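Local coordinates for envelope glycoprotein E (PDB 2GIY), which forms with gI a heterodimer that binds the Fc part of host IgG and is required for cell-to-cell spread of the virus in epithelial cells, at residues A[64-72]-A[154-162]. Sequence-based numbering, arbitrary orientation.
Sequences RIYESCLYH and DHIHAWGHI
One face of the W159 indole takes the methyl CD1 of L70, a CH-pi contact 3.6 Å from the centroid of the six-membered ring and nearly above it. At the indole edge lie the E67 carboxylate and the Y71 hydroxyl, and I65 CG2 reaches W159 CH2 obliquely at 3.8 Å. The other branch of I65 sets CD1 over a face of the H161 imidazole, 3.6 Å from H161 CG. The Y71 ring carries I156 CD1 over one face, toward the rim, while its CE2 packs against I156 CB at 3.6 Å.

A single hydrogen bond crosses the contact, W159 NE1 to E67 OE2 at 3.2 Å. Bent (146°), it lies close to the indole plane and meets the oxygen on its anti side. E67 gets there because CG points opposite the backbone N (chi1 179°) and the chain runs extended; OE1 forms a salt bridge to R14 of the second subunit, which probably steadies the carboxylate.

Buried and mostly apolar, this packing seats the short, weakly bonded helix of about 67-71, tied to helix 76-79 by the C69-C78 disulfide, and the end of strand 63-66 on strand 155-165 of the main sheet, within the Ig V-like C-terminal domain of the gE ectodomain.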
ATOM      1  N   ARG A  64       3.244 -15.947  10.735  1.00 14.75           N
ATOM      2  CA  ARG A  64       2.815 -15.933   9.350  1.00 15.76           C
ATOM      3  C   ARG A  64       1.439 -15.298   9.229  1.00 15.33           C
ATOM      4  O   ARG A  64       0.489 -15.728   9.879  1.00 14.21           O
ATOM      5  CB  ARG A  64       2.808 -17.354   8.791  1.00 19.35           C
ATOM      6  CG  ARG A  64       4.169 -18.011   8.907  1.00 22.16           C
ATOM      7  CD  ARG A  64       4.315 -19.210   8.007  1.00 26.96           C
ATOM      8  NE  ARG A  64       5.652 -19.786   8.132  1.00 32.29           N
ATOM      9  CZ  ARG A  64       6.144 -20.720   7.326  1.00 34.81           C
ATOM     10  NH1 ARG A  64       5.407 -21.189   6.328  1.00 35.89           N
ATOM     11  NH2 ARG A  64       7.372 -21.185   7.520  1.00 36.78           N
ATOM     12  N   ILE A  65       1.351 -14.259   8.405  1.00 13.31           N
ATOM     13  CA  ILE A  65       0.100 -13.547   8.185  1.00 13.36           C
ATOM     14  C   ILE A  65      -0.540 -14.062   6.897  1.00 14.09           C
ATOM     15  O   ILE A  65       0.052 -13.959   5.825  1.00 14.57           O
ATOM     16  CB  ILE A  65       0.351 -12.010   8.059  1.00 13.53           C
ATOM     17  CG1 ILE A  65       0.960 -11.473   9.360  1.00 14.99           C
ATOM     18  CG2 ILE A  65      -0.957 -11.284   7.752  1.00 14.59           C
ATOM     19  CD1 ILE A  65       1.502 -10.052   9.260  1.00 12.26           C
ATOM     20  N   TYR A  66      -1.733 -14.642   7.013  1.00 13.44           N
ATOM     21  CA  TYR A  66      -2.448 -15.157   5.851  1.00 14.41           C
ATOM     22  C   TYR A  66      -3.246 -13.990   5.256  1.00 14.22           C
ATOM     23  O   TYR A  66      -4.396 -13.767   5.623  1.00 13.83           O
ATOM     24  CB  TYR A  66      -3.409 -16.279   6.269  1.00 14.38           C
ATOM     25  CG  TYR A  66      -2.763 -17.594   6.696  1.00 14.23           C
ATOM     26  CD1 TYR A  66      -1.377 -17.723   6.823  1.00 14.02           C
ATOM     27  CD2 TYR A  66      -3.554 -18.706   6.982  1.00 14.05           C
ATOM     28  CE1 TYR A  66      -0.796 -18.944   7.228  1.00 15.33           C
ATOM     29  CE2 TYR A  66      -2.989 -19.919   7.385  1.00 13.61           C
ATOM     30  CZ  TYR A  66      -1.619 -20.031   7.506  1.00 15.26           C
ATOM     31  OH  TYR A  66      -1.084 -21.237   7.909  1.00 18.42           O
ATOM     32  N   GLU A  67      -2.640 -13.256   4.326  1.00 16.19           N
ATOM     33  CA  GLU A  67      -3.303 -12.095   3.734  1.00 16.09           C
ATOM     34  C   GLU A  67      -4.710 -12.323   3.183  1.00 15.90           C
ATOM     35  O   GLU A  67      -5.620 -11.548   3.481  1.00 14.97           O
ATOM     36  CB  GLU A  67      -2.419 -11.480   2.643  1.00 18.47           C
ATOM     37  CG  GLU A  67      -3.059 -10.280   1.951  1.00 21.04           C
ATOM     38  CD  GLU A  67      -2.090  -9.547   1.048  1.00 25.76           C
ATOM     39  OE1 GLU A  67      -1.329 -10.220   0.327  1.00 28.00           O
ATOM     40  OE2 GLU A  67      -2.094  -8.297   1.054  1.00 27.98           O
ATOM     41  N   SER A  68      -4.896 -13.367   2.381  1.00 15.24           N
ATOM     42  CA  SER A  68      -6.210 -13.642   1.803  1.00 16.40           C
ATOM     43  C   SER A  68      -7.253 -13.877   2.887  1.00 14.95           C
ATOM     44  O   SER A  68      -8.422 -13.531   2.718  1.00 15.25           O
ATOM     45  CB  SER A  68      -6.150 -14.863   0.885  1.00 19.01           C
ATOM     46  OG  SER A  68      -5.814 -16.032   1.612  1.00 23.72           O
ATOM     47  N   CYS A  69      -6.822 -14.470   3.997  1.00 14.89           N
ATOM     48  CA  CYS A  69      -7.714 -14.754   5.113  1.00 13.62           C
ATOM     49  C   CYS A  69      -8.279 -13.507   5.788  1.00 13.83           C
ATOM     50  O   CYS A  69      -9.377 -13.540   6.341  1.00 14.55           O
ATOM     51  CB  CYS A  69      -6.990 -15.597   6.155  1.00 14.79           C
ATOM     52  SG  CYS A  69      -6.952 -17.371   5.757  1.00 17.51           S
ATOM     53  N   LEU A  70      -7.524 -12.415   5.759  1.00 14.41           N
ATOM     54  CA  LEU A  70      -7.991 -11.181   6.377  1.00 14.01           C
ATOM     55  C   LEU A  70      -9.331 -10.761   5.775  1.00 14.94           C
ATOM     56  O   LEU A  70     -10.181 -10.202   6.469  1.00 13.60           O
ATOM     57  CB  LEU A  70      -6.957 -10.065   6.180  1.00 14.40           C
ATOM     58  CG  LEU A  70      -5.534 -10.347   6.676  1.00 13.97           C
ATOM     59  CD1 LEU A  70      -4.650  -9.134   6.408  1.00 15.46           C
ATOM     60  CD2 LEU A  70      -5.552 -10.664   8.169  1.00 13.85           C
ATOM     61  N   TYR A  71      -9.523 -11.047   4.489  1.00 15.25           N
ATOM     62  CA  TYR A  71     -10.757 -10.674   3.804  1.00 17.35           C
ATOM     63  C   TYR A  71     -11.927 -11.619   4.048  1.00 18.08           C
ATOM     64  O   TYR A  71     -13.081 -11.241   3.845  1.00 19.82           O
ATOM     65  CB  TYR A  71     -10.503 -10.537   2.300  1.00 16.59           C
ATOM     66  CG  TYR A  71      -9.413  -9.548   1.975  1.00 15.47           C
ATOM     67  CD1 TYR A  71      -8.079  -9.944   1.920  1.00 17.60           C
ATOM     68  CD2 TYR A  71      -9.709  -8.201   1.772  1.00 16.75           C
ATOM     69  CE1 TYR A  71      -7.065  -9.023   1.675  1.00 15.67           C
ATOM     70  CE2 TYR A  71      -8.705  -7.275   1.528  1.00 15.22           C
ATOM     71  CZ  TYR A  71      -7.388  -7.688   1.483  1.00 17.04           C
ATOM     72  OH  TYR A  71      -6.396  -6.759   1.270  1.00 18.37           O
ATOM     73  N   HIS A  72     -11.632 -12.845   4.470  1.00 18.15           N
ATOM     74  CA  HIS A  72     -12.668 -13.833   4.770  1.00 19.35           C
ATOM     75  C   HIS A  72     -12.190 -14.717   5.922  1.00 18.37           C
ATOM     76  O   HIS A  72     -11.945 -15.912   5.752  1.00 18.18           O
ATOM     77  CB  HIS A  72     -12.995 -14.677   3.530  1.00 22.88           C
ATOM     78  CG  HIS A  72     -11.792 -15.141   2.770  1.00 25.94           C
ATOM     79  ND1 HIS A  72     -10.893 -16.053   3.280  1.00 28.86           N
ATOM     80  CD2 HIS A  72     -11.350 -14.831   1.528  1.00 28.19           C
ATOM     81  CE1 HIS A  72      -9.949 -16.287   2.384  1.00 29.29           C
ATOM     82  NE2 HIS A  72     -10.204 -15.558   1.312  1.00 30.16           N
ATOM     83  N   ASP A 154     -17.648  -1.840   5.417  1.00 16.33           N
ATOM     84  CA  ASP A 154     -17.413  -3.216   5.854  1.00 18.11           C
ATOM     85  C   ASP A 154     -16.500  -4.085   4.986  1.00 17.55           C
ATOM     86  O   ASP A 154     -16.537  -5.311   5.083  1.00 17.39           O
ATOM     87  CB  ASP A 154     -18.758  -3.917   6.063  1.00 22.62           C
ATOM     88  CG  ASP A 154     -19.668  -3.153   7.013  1.00 26.76           C
ATOM     89  OD1 ASP A 154     -19.249  -2.886   8.159  1.00 27.67           O
ATOM     90  OD2 ASP A 154     -20.803  -2.816   6.610  1.00 30.38           O
ATOM     91  N   HIS A 155     -15.680  -3.456   4.146  1.00 16.40           N
ATOM     92  CA  HIS A 155     -14.735  -4.188   3.297  1.00 16.13           C
ATOM     93  C   HIS A 155     -13.342  -3.604   3.505  1.00 14.68           C
ATOM     94  O   HIS A 155     -13.168  -2.386   3.512  1.00 12.18           O
ATOM     95  CB  HIS A 155     -15.125  -4.078   1.815  1.00 19.32           C
ATOM     96  CG  HIS A 155     -14.100  -4.641   0.875  1.00 22.51           C
ATOM     97  ND1 HIS A 155     -13.654  -5.944   0.949  1.00 24.48           N
ATOM     98  CD2 HIS A 155     -13.427  -4.073  -0.155  1.00 24.87           C
ATOM     99  CE1 HIS A 155     -12.750  -6.153   0.007  1.00 24.29           C
ATOM    100  NE2 HIS A 155     -12.594  -5.034  -0.677  1.00 25.27           N
ATOM    101  N   ILE A 156     -12.347  -4.464   3.681  1.00 12.37           N
ATOM    102  CA  ILE A 156     -10.986  -3.983   3.895  1.00 13.03           C
ATOM    103  C   ILE A 156     -10.457  -3.209   2.688  1.00 13.18           C
ATOM    104  O   ILE A 156     -10.450  -3.719   1.565  1.00 13.17           O
ATOM    105  CB  ILE A 156     -10.013  -5.151   4.191  1.00 12.66           C
ATOM    106  CG1 ILE A 156     -10.408  -5.842   5.498  1.00 12.91           C
ATOM    107  CG2 ILE A 156      -8.580  -4.626   4.277  1.00 12.75           C
ATOM    108  CD1 ILE A 156      -9.536  -7.056   5.834  1.00 10.58           C
ATOM    109  N   HIS A 157     -10.022  -1.972   2.924  1.00 12.61           N
ATOM    110  CA  HIS A 157      -9.468  -1.132   1.864  1.00 12.17           C
ATOM    111  C   HIS A 157      -7.969  -0.923   2.009  1.00 12.60           C
ATOM    112  O   HIS A 157      -7.310  -0.432   1.095  1.00 12.66           O
ATOM    113  CB  HIS A 157     -10.181   0.221   1.816  1.00 10.65           C
ATOM    114  CG  HIS A 157     -11.501   0.168   1.117  1.00 10.49           C
ATOM    115  ND1 HIS A 157     -11.856   1.056   0.125  1.00 14.19           N
ATOM    116  CD2 HIS A 157     -12.535  -0.698   1.235  1.00 10.95           C
ATOM    117  CE1 HIS A 157     -13.051   0.737  -0.340  1.00  9.44           C
ATOM    118  NE2 HIS A 157     -13.484  -0.324   0.316  1.00 14.46           N
ATOM    119  N   ALA A 158      -7.432  -1.299   3.163  1.00 12.66           N
ATOM    120  CA  ALA A 158      -6.006  -1.182   3.424  1.00 12.14           C
ATOM    121  C   ALA A 158      -5.691  -1.876   4.735  1.00 11.68           C
ATOM    122  O   ALA A 158      -6.558  -2.011   5.596  1.00 11.04           O
ATOM    123  CB  ALA A 158      -5.587   0.292   3.506  1.00 13.43           C
ATOM    124  N   TRP A 159      -4.455  -2.336   4.875  1.00 11.10           N
ATOM    125  CA  TRP A 159      -4.033  -2.967   6.118  1.00 11.00           C
ATOM    126  C   TRP A 159      -2.518  -2.953   6.219  1.00 11.59           C
ATOM    127  O   TRP A 159      -1.811  -2.797   5.216  1.00 11.51           O
ATOM    128  CB  TRP A 159      -4.549  -4.412   6.232  1.00 12.05           C
ATOM    129  CG  TRP A 159      -3.844  -5.408   5.350  1.00 13.21           C
ATOM    130  CD1 TRP A 159      -4.129  -5.698   4.045  1.00 13.61           C
ATOM    131  CD2 TRP A 159      -2.731  -6.237   5.713  1.00 13.60           C
ATOM    132  NE1 TRP A 159      -3.263  -6.660   3.573  1.00 13.70           N
ATOM    133  CE2 TRP A 159      -2.394  -7.006   4.576  1.00 13.91           C
ATOM    134  CE3 TRP A 159      -1.985  -6.404   6.887  1.00 12.09           C
ATOM    135  CZ2 TRP A 159      -1.341  -7.930   4.579  1.00 14.12           C
ATOM    136  CZ3 TRP A 159      -0.938  -7.324   6.889  1.00 14.75           C
ATOM    137  CH2 TRP A 159      -0.627  -8.073   5.743  1.00 14.65           C
ATOM    138  N   GLY A 160      -2.023  -3.098   7.441  1.00 10.31           N
ATOM    139  CA  GLY A 160      -0.593  -3.120   7.655  1.00 12.55           C
ATOM    140  C   GLY A 160      -0.303  -3.861   8.939  1.00 11.35           C
ATOM    141  O   GLY A 160      -1.213  -4.094   9.740  1.00 12.81           O
ATOM    142  N   HIS A 161       0.950  -4.252   9.136  1.00 10.75           N
ATOM    143  CA  HIS A 161       1.318  -4.954  10.355  1.00 11.66           C
ATOM    144  C   HIS A 161       2.531  -4.324  11.020  1.00 10.97           C
ATOM    145  O   HIS A 161       3.389  -3.727  10.356  1.00 12.20           O
ATOM    146  CB  HIS A 161       1.601  -6.435  10.068  1.00 13.02           C
ATOM    147  CG  HIS A 161       2.778  -6.668   9.169  1.00 15.77           C
ATOM    148  ND1 HIS A 161       2.733  -6.455   7.808  1.00 16.83           N
ATOM    149  CD2 HIS A 161       4.035  -7.095   9.439  1.00 16.39           C
ATOM    150  CE1 HIS A 161       3.909  -6.741   7.278  1.00 17.39           C
ATOM    151  NE2 HIS A 161       4.718  -7.131   8.248  1.00 16.13           N
ATOM    152  N   ILE A 162       2.583  -4.451  12.342  1.00 10.04           N
ATOM    153  CA  ILE A 162       3.684  -3.933  13.134  1.00 10.41           C
ATOM    154  C   ILE A 162       3.992  -4.927  14.241  1.00 11.38           C
ATOM    155  O   ILE A 162       3.114  -5.253  15.038  1.00  9.45           O
ATOM    156  CB  ILE A 162       3.338  -2.604  13.842  1.00 11.68           C
ATOM    157  CG1 ILE A 162       2.757  -1.594  12.855  1.00 11.31           C
ATOM    158  CG2 ILE A 162       4.597  -2.029  14.491  1.00 10.93           C
ATOM    159  CD1 ILE A 162       2.286  -0.320  13.531  1.00 15.21           C
TER